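Local coordinates for tetraacyldisaccharide 4'-kinase (PDB 4EHX), which transfers the gamma-phosphate of ATP to the 4'-position of a tetraacyldisaccharide 1-phosphate, giving lipid IVA, at residues A[51-56]-A[104-108]; A[81-87]-A[110-116]. All blocks are in the same frame, centred on the assembly; numbering follows the deposited sequence.

Interaction 1: residues A[51-56]-A[104-108]; sequences KTSFVM and MAKLL
The backbones of M56 and L108 come nearest, with CA atoms 6.6 Å apart; T52 pairs with M104 one turn earlier, so both short helices run in the same sense. K51 and T52 end the GSGKT sequence of the P-loop, the Walker A motif of P-loop kinases, and belong to the predicted ATP site. Residues 51-56 are the first turns of the helix after that loop. Residues 104-107 end helix 99-107, which packs on one side of it, and L108 follows.

The contact is mostly apolar, made by methyl groups, methylenes and sulfur. M104 starts with CG opposite its backbone N (chi1 -167°), then bends at chi2 and again at chi3. This lays its SD across V55 at about a right angle, 3.8 Å from V55 CG1. The last bend turns the terminal methyl to the lysine of the P-loop, with M104 CE 4.1 Å from K51 NZ. D138 on strand 134-138 touches K51, V55 and M104, so the same strand backs this end of the contact. V55 CB also points toward the second helix, and V55 CG1 approaches L108 CD1 more loosely.

L107 points at the first helix and sets its CD1 against two of its side chains. L107 CD1 is 3.7 Å from T52 CG2 and 4.0 Å from M56 SD. T52 sets CG2 anti to its backbone N, and OG1 takes the place beside that N (chi1 -57°). A glycerol, probably from the crystallisation liquor, lies near the T52 side chain. M56 bends only at its last torsion, so SD and CE both pass beside L107 CB. Next to this, L108 CD2 lies against the helix backbone itself, 3.6 Å from M56 CA and 3.9 Å from M56 CG.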
loop_
_atom_site.group_PDB
_atom_site.type_symbol
_atom_site.label_atom_id
_atom_site.label_comp_id
_atom_site.label_asym_id
_atom_site.label_seq_id
_atom_site.Cartn_x
_atom_site.Cartn_y
_atom_site.Cartn_z
ATOM N N LYS A 51 2.886 -3.198 0.174
ATOM C CA LYS A 51 1.716 -3.162 -0.695
ATOM C C LYS A 51 1.646 -1.862 -1.498
ATOM O O LYS A 51 1.325 -1.879 -2.682
ATOM C CB LYS A 51 0.431 -3.338 0.119
ATOM C CG LYS A 51 -0.821 -3.210 -0.703
ATOM C CD LYS A 51 -1.856 -2.353 0.009
ATOM C CE LYS A 51 -1.414 -0.898 0.070
ATOM N NZ LYS A 51 -2.364 -0.075 0.848
ATOM N N THR A 52 1.924 -0.739 -0.847
ATOM C CA THR A 52 1.883 0.554 -1.532
ATOM C C THR A 52 2.896 0.579 -2.677
ATOM O O THR A 52 2.554 0.934 -3.812
ATOM C CB THR A 52 2.134 1.727 -0.556
ATOM O OG1 THR A 52 1.158 1.679 0.488
ATOM C CG2 THR A 52 2.007 3.065 -1.275
ATOM N N SER A 53 4.138 0.197 -2.387
ATOM C CA SER A 53 5.158 0.118 -3.437
ATOM C C SER A 53 4.744 -0.806 -4.573
ATOM O O SER A 53 4.970 -0.505 -5.754
ATOM C CB SER A 53 6.511 -0.344 -2.874
ATOM O OG SER A 53 7.041 0.614 -1.992
ATOM N N PHE A 54 4.148 -1.946 -4.239
ATOM C CA PHE A 54 3.767 -2.874 -5.282
ATOM C C PHE A 54 2.641 -2.321 -6.147
ATOM O O PHE A 54 2.625 -2.530 -7.357
ATOM C CB PHE A 54 3.382 -4.263 -4.731
ATOM C CG PHE A 54 3.185 -5.268 -5.813
ATOM C CD1 PHE A 54 4.284 -5.887 -6.416
ATOM C CD2 PHE A 54 1.916 -5.561 -6.277
ATOM C CE1 PHE A 54 4.113 -6.793 -7.454
ATOM C CE2 PHE A 54 1.741 -6.451 -7.319
ATOM C CZ PHE A 54 2.838 -7.076 -7.904
ATOM N N VAL A 55 1.680 -1.633 -5.534
ATOM C CA VAL A 55 0.610 -1.018 -6.323
ATOM C C VAL A 55 1.186 -0.034 -7.347
ATOM O O VAL A 55 0.795 -0.041 -8.519
ATOM C CB VAL A 55 -0.458 -0.325 -5.420
ATOM C CG1 VAL A 55 -1.432 0.449 -6.268
ATOM C CG2 VAL A 55 -1.189 -1.384 -4.586
ATOM N N MET A 56 2.125 0.804 -6.914
ATOM C CA MET A 56 2.771 1.760 -7.825
ATOM C C MET A 56 3.462 1.023 -8.964
ATOM O O MET A 56 3.367 1.403 -10.131
ATOM C CB MET A 56 3.809 2.591 -7.074
ATOM C CG MET A 56 3.218 3.528 -6.024
ATOM S SD MET A 56 4.512 4.148 -4.913
ATOM C CE MET A 56 5.460 5.133 -6.074
ATOM N N MET A 104 -2.055 7.395 -1.920
ATOM C CA MET A 104 -2.010 6.578 -3.138
ATOM C C MET A 104 -2.171 7.447 -4.382
ATOM O O MET A 104 -1.449 7.298 -5.362
ATOM C CB MET A 104 -3.117 5.511 -3.100
ATOM C CG MET A 104 -2.985 4.403 -4.145
ATOM S SD MET A 104 -1.818 3.116 -3.657
ATOM C CE MET A 104 -2.183 2.972 -1.916
ATOM N N ALA A 105 -3.144 8.351 -4.350
ATOM C CA ALA A 105 -3.364 9.240 -5.495
ATOM C C ALA A 105 -2.158 10.141 -5.791
ATOM O O ALA A 105 -1.810 10.385 -6.952
ATOM C CB ALA A 105 -4.632 10.076 -5.280
ATOM N N LYS A 106 -1.509 10.644 -4.744
ATOM C CA LYS A 106 -0.345 11.493 -4.972
ATOM C C LYS A 106 0.807 10.667 -5.532
ATOM O O LYS A 106 1.613 11.161 -6.315
ATOM C CB LYS A 106 0.085 12.223 -3.690
ATOM C CG LYS A 106 -0.923 13.233 -3.156
ATOM C CD LYS A 106 -1.303 14.325 -4.176
ATOM C CE LYS A 106 -0.135 15.187 -4.562
ATOM N NZ LYS A 106 -0.550 16.575 -5.015
ATOM N N LEU A 107 0.876 9.400 -5.143
ATOM C CA LEU A 107 1.936 8.530 -5.658
ATOM C C LEU A 107 1.683 7.993 -7.073
ATOM O O LEU A 107 2.586 7.407 -7.666
ATOM C CB LEU A 107 2.199 7.368 -4.694
ATOM C CG LEU A 107 2.723 7.724 -3.305
ATOM C CD1 LEU A 107 2.590 6.516 -2.386
ATOM C CD2 LEU A 107 4.175 8.225 -3.418
ATOM N N LEU A 108 0.474 8.193 -7.611
ATOM C CA LEU A 108 0.136 7.698 -8.954
ATOM C C LEU A 108 -0.435 8.777 -9.882
ATOM O O LEU A 108 -1.645 8.820 -10.118
ATOM C CB LEU A 108 -0.888 6.556 -8.859
ATOM C CG LEU A 108 -0.597 5.361 -7.950
ATOM C CD1 LEU A 108 -1.874 4.578 -7.699
ATOM C CD2 LEU A 108 0.467 4.479 -8.562
#

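Interaction 2: residues A[81-87]-A[110-116]; sequences TLIVSEY and HVSVVAS
Y87 lies against S112 and H110 just past the end of strand 81-86. Its CB sits 4.0 Å from H110 O. The ring turns one face to the serine, and S112 OG stands 3.1 Å above the ring plane, over its centre. At the ring edge, Y87 CD1 is 3.5 Å from H110 O, which lies in the ring plane. The tip reaches past the second segment, and Y87 OH bonds to L130 O at the end of helix 119-130. S112 OG holds the backbone of the same tyrosine as well, accepting Y87 N at 2.9 Å. A leucine in place of Y87 would probably leave L130 O without its hydroxyl partner and S112 OG without the flat face beneath it.

Strands 81-86 and 112-116 are antiparallel, at 174°, and a classic beta bulge breaks their register. V84 and S85 both face V113, whose O accepts V84 N at 2.8 Å and S85 N at 3.1 Å. The V84 donor is tilted 22° from the carbonyl plane; the S85 donor lies in it, on a lone pair. Strand 112-116 also pairs in parallel with strand 67-71, so strand 81-86 adds an antiparallel strand beside the parallel ones of the P-loop fold.

One water bridges S85 OG and V111 O. L82 and A115 form a hydrogen-bonded pair, and I83 CG1 packs on V114 CG2. At the far end the T81 chi1 of -58° puts CG2 against V114 CG1 and leaves OG1 to donate to S116 OG at 3.0 Å, while S116 OG also bonds to D118 O.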
loop_
_atom_site.group_PDB
_atom_site.type_symbol
_atom_site.label_atom_id
_atom_site.label_comp_id
_atom_site.label_asym_id
_atom_site.label_seq_id
_atom_site.Cartn_x
_atom_site.Cartn_y
_atom_site.Cartn_z
ATOM N N THR A 81 -19.276 6.365 -1.792
ATOM C CA THR A 81 -18.247 6.207 -2.816
ATOM C C THR A 81 -17.740 7.592 -3.198
ATOM O O THR A 81 -18.526 8.520 -3.351
ATOM C CB THR A 81 -18.805 5.491 -4.043
ATOM O OG1 THR A 81 -19.323 4.221 -3.642
ATOM C CG2 THR A 81 -17.720 5.273 -5.067
ATOM N N LEU A 82 -16.426 7.734 -3.329
ATOM C CA LEU A 82 -15.821 9.041 -3.536
ATOM C C LEU A 82 -14.709 8.943 -4.577
ATOM O O LEU A 82 -13.790 8.138 -4.430
ATOM C CB LEU A 82 -15.233 9.552 -2.215
ATOM C CG LEU A 82 -14.425 10.848 -2.289
ATOM C CD1 LEU A 82 -15.338 11.992 -2.692
ATOM C CD2 LEU A 82 -13.743 11.132 -0.965
ATOM N N ILE A 83 -14.799 9.743 -5.634
ATOM C CA ILE A 83 -13.687 9.831 -6.565
ATOM C C ILE A 83 -12.636 10.739 -5.941
ATOM O O ILE A 83 -12.870 11.919 -5.724
ATOM C CB ILE A 83 -14.110 10.377 -7.943
ATOM C CG1 ILE A 83 -15.010 9.360 -8.663
ATOM C CG2 ILE A 83 -12.863 10.711 -8.789
ATOM C CD1 ILE A 83 -15.662 9.902 -9.950
ATOM N N VAL A 84 -11.490 10.164 -5.617
ATOM C CA VAL A 84 -10.404 10.898 -4.976
ATOM C C VAL A 84 -9.526 11.572 -6.029
ATOM O O VAL A 84 -9.094 12.718 -5.873
ATOM C CB VAL A 84 -9.545 9.922 -4.156
ATOM C CG1 VAL A 84 -8.301 10.628 -3.598
ATOM C CG2 VAL A 84 -10.384 9.308 -3.044
ATOM N N SER A 85 -9.277 10.858 -7.121
ATOM C CA SER A 85 -8.428 11.417 -8.161
ATOM C C SER A 85 -8.909 10.965 -9.522
ATOM O O SER A 85 -9.293 9.816 -9.688
ATOM C CB SER A 85 -6.992 10.941 -7.959
ATOM O OG SER A 85 -6.173 11.355 -9.035
ATOM N N GLU A 86 -8.850 11.863 -10.500
ATOM C CA GLU A 86 -9.188 11.514 -11.867
ATOM C C GLU A 86 -7.917 11.517 -12.705
ATOM O O GLU A 86 -7.404 12.577 -13.084
ATOM C CB GLU A 86 -10.219 12.497 -12.431
ATOM C CG GLU A 86 -10.500 12.308 -13.916
ATOM C CD GLU A 86 -11.492 13.325 -14.453
ATOM O OE1 GLU A 86 -11.366 14.523 -14.099
ATOM O OE2 GLU A 86 -12.393 12.930 -15.228
ATOM N N TYR A 87 -7.395 10.324 -12.961
ATOM C CA TYR A 87 -6.155 10.158 -13.715
ATOM C C TYR A 87 -5.039 11.104 -13.270
ATOM O O TYR A 87 -4.425 11.787 -14.084
ATOM C CB TYR A 87 -6.440 10.251 -15.219
ATOM C CG TYR A 87 -7.382 9.137 -15.605
ATOM C CD1 TYR A 87 -6.948 7.814 -15.580
ATOM C CD2 TYR A 87 -8.720 9.390 -15.898
ATOM C CE1 TYR A 87 -7.806 6.766 -15.877
ATOM C CE2 TYR A 87 -9.595 8.343 -16.196
ATOM C CZ TYR A 87 -9.120 7.040 -16.194
ATOM O OH TYR A 87 -9.963 5.999 -16.497
ATOM N N HIS A 110 -0.884 9.309 -13.032
ATOM C CA HIS A 110 -1.671 9.052 -14.251
ATOM C C HIS A 110 -2.843 8.094 -14.001
ATOM O O HIS A 110 -3.472 7.591 -14.938
ATOM C CB HIS A 110 -0.787 8.454 -15.343
ATOM C CG HIS A 110 0.479 9.218 -15.563
ATOM N ND1 HIS A 110 0.508 10.434 -16.211
ATOM C CD2 HIS A 110 1.755 8.956 -15.192
ATOM C CE1 HIS A 110 1.749 10.884 -16.241
ATOM N NE2 HIS A 110 2.526 10.006 -15.629
ATOM N N VAL A 111 -3.140 7.861 -12.739
ATOM C CA VAL A 111 -4.108 6.820 -12.387
ATOM C C VAL A 111 -5.271 7.405 -11.589
ATOM O O VAL A 111 -5.068 8.316 -10.793
ATOM C CB VAL A 111 -3.409 5.727 -11.561
ATOM C CG1 VAL A 111 -4.401 4.697 -11.104
ATOM C CG2 VAL A 111 -2.291 5.075 -12.388
ATOM N N SER A 112 -6.485 6.890 -11.796
ATOM C CA SER A 112 -7.620 7.311 -10.981
ATOM C C SER A 112 -7.651 6.559 -9.645
ATOM O O SER A 112 -7.147 5.448 -9.543
ATOM C CB SER A 112 -8.950 7.125 -11.730
ATOM O OG SER A 112 -9.003 7.932 -12.901
ATOM N N VAL A 113 -8.232 7.186 -8.630
ATOM C CA VAL A 113 -8.383 6.564 -7.312
ATOM C C VAL A 113 -9.796 6.809 -6.818
ATOM O O VAL A 113 -10.300 7.943 -6.822
ATOM C CB VAL A 113 -7.390 7.129 -6.283
ATOM C CG1 VAL A 113 -7.633 6.503 -4.893
ATOM C CG2 VAL A 113 -5.961 6.878 -6.739
ATOM N N VAL A 114 -10.443 5.732 -6.407
ATOM C CA VAL A 114 -11.789 5.809 -5.859
ATOM C C VAL A 114 -11.787 5.152 -4.480
ATOM O O VAL A 114 -11.211 4.078 -4.295
ATOM C CB VAL A 114 -12.808 5.120 -6.813
ATOM C CG1 VAL A 114 -14.143 4.881 -6.107
ATOM C CG2 VAL A 114 -12.976 5.955 -8.092
ATOM N N ALA A 115 -12.389 5.833 -3.506
ATOM C CA ALA A 115 -12.496 5.310 -2.154
ATOM C C ALA A 115 -13.931 4.842 -1.921
ATOM O O ALA A 115 -14.887 5.595 -2.115
ATOM C CB ALA A 115 -12.106 6.385 -1.123
ATOM N N SER A 116 -14.072 3.593 -1.510
ATOM C CA SER A 116 -15.381 3.040 -1.244
ATOM C C SER A 116 -15.183 1.771 -0.432
ATOM O O SER A 116 -14.439 0.889 -0.835
ATOM C CB SER A 116 -16.057 2.714 -2.580
ATOM O OG SER A 116 -17.402 2.345 -2.403
HETATM O O HOH W 1 -4.009 9.833 -8.724
#

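In the fold
From the N terminus, the chain passes through the P-loop into residues 51-56, then through strand 67-71 to residues 81-87. Helix 99-107 follows, and its end, 104-108, returns to the P-loop helix to close interaction 1. The chain then turns at once into 110-116, which closes interaction 2 against 81-87. The segments alternate, so the two loops cross. Interaction 1 ties helix to helix; interaction 2 ties strand to strand. A105 joins them: its CB is 3.7 Å from S85 CB, and its CA is 3.7 Å from V113 CG2. Helix 99-107 thus packs between the P-loop helix and the antiparallel strand pair.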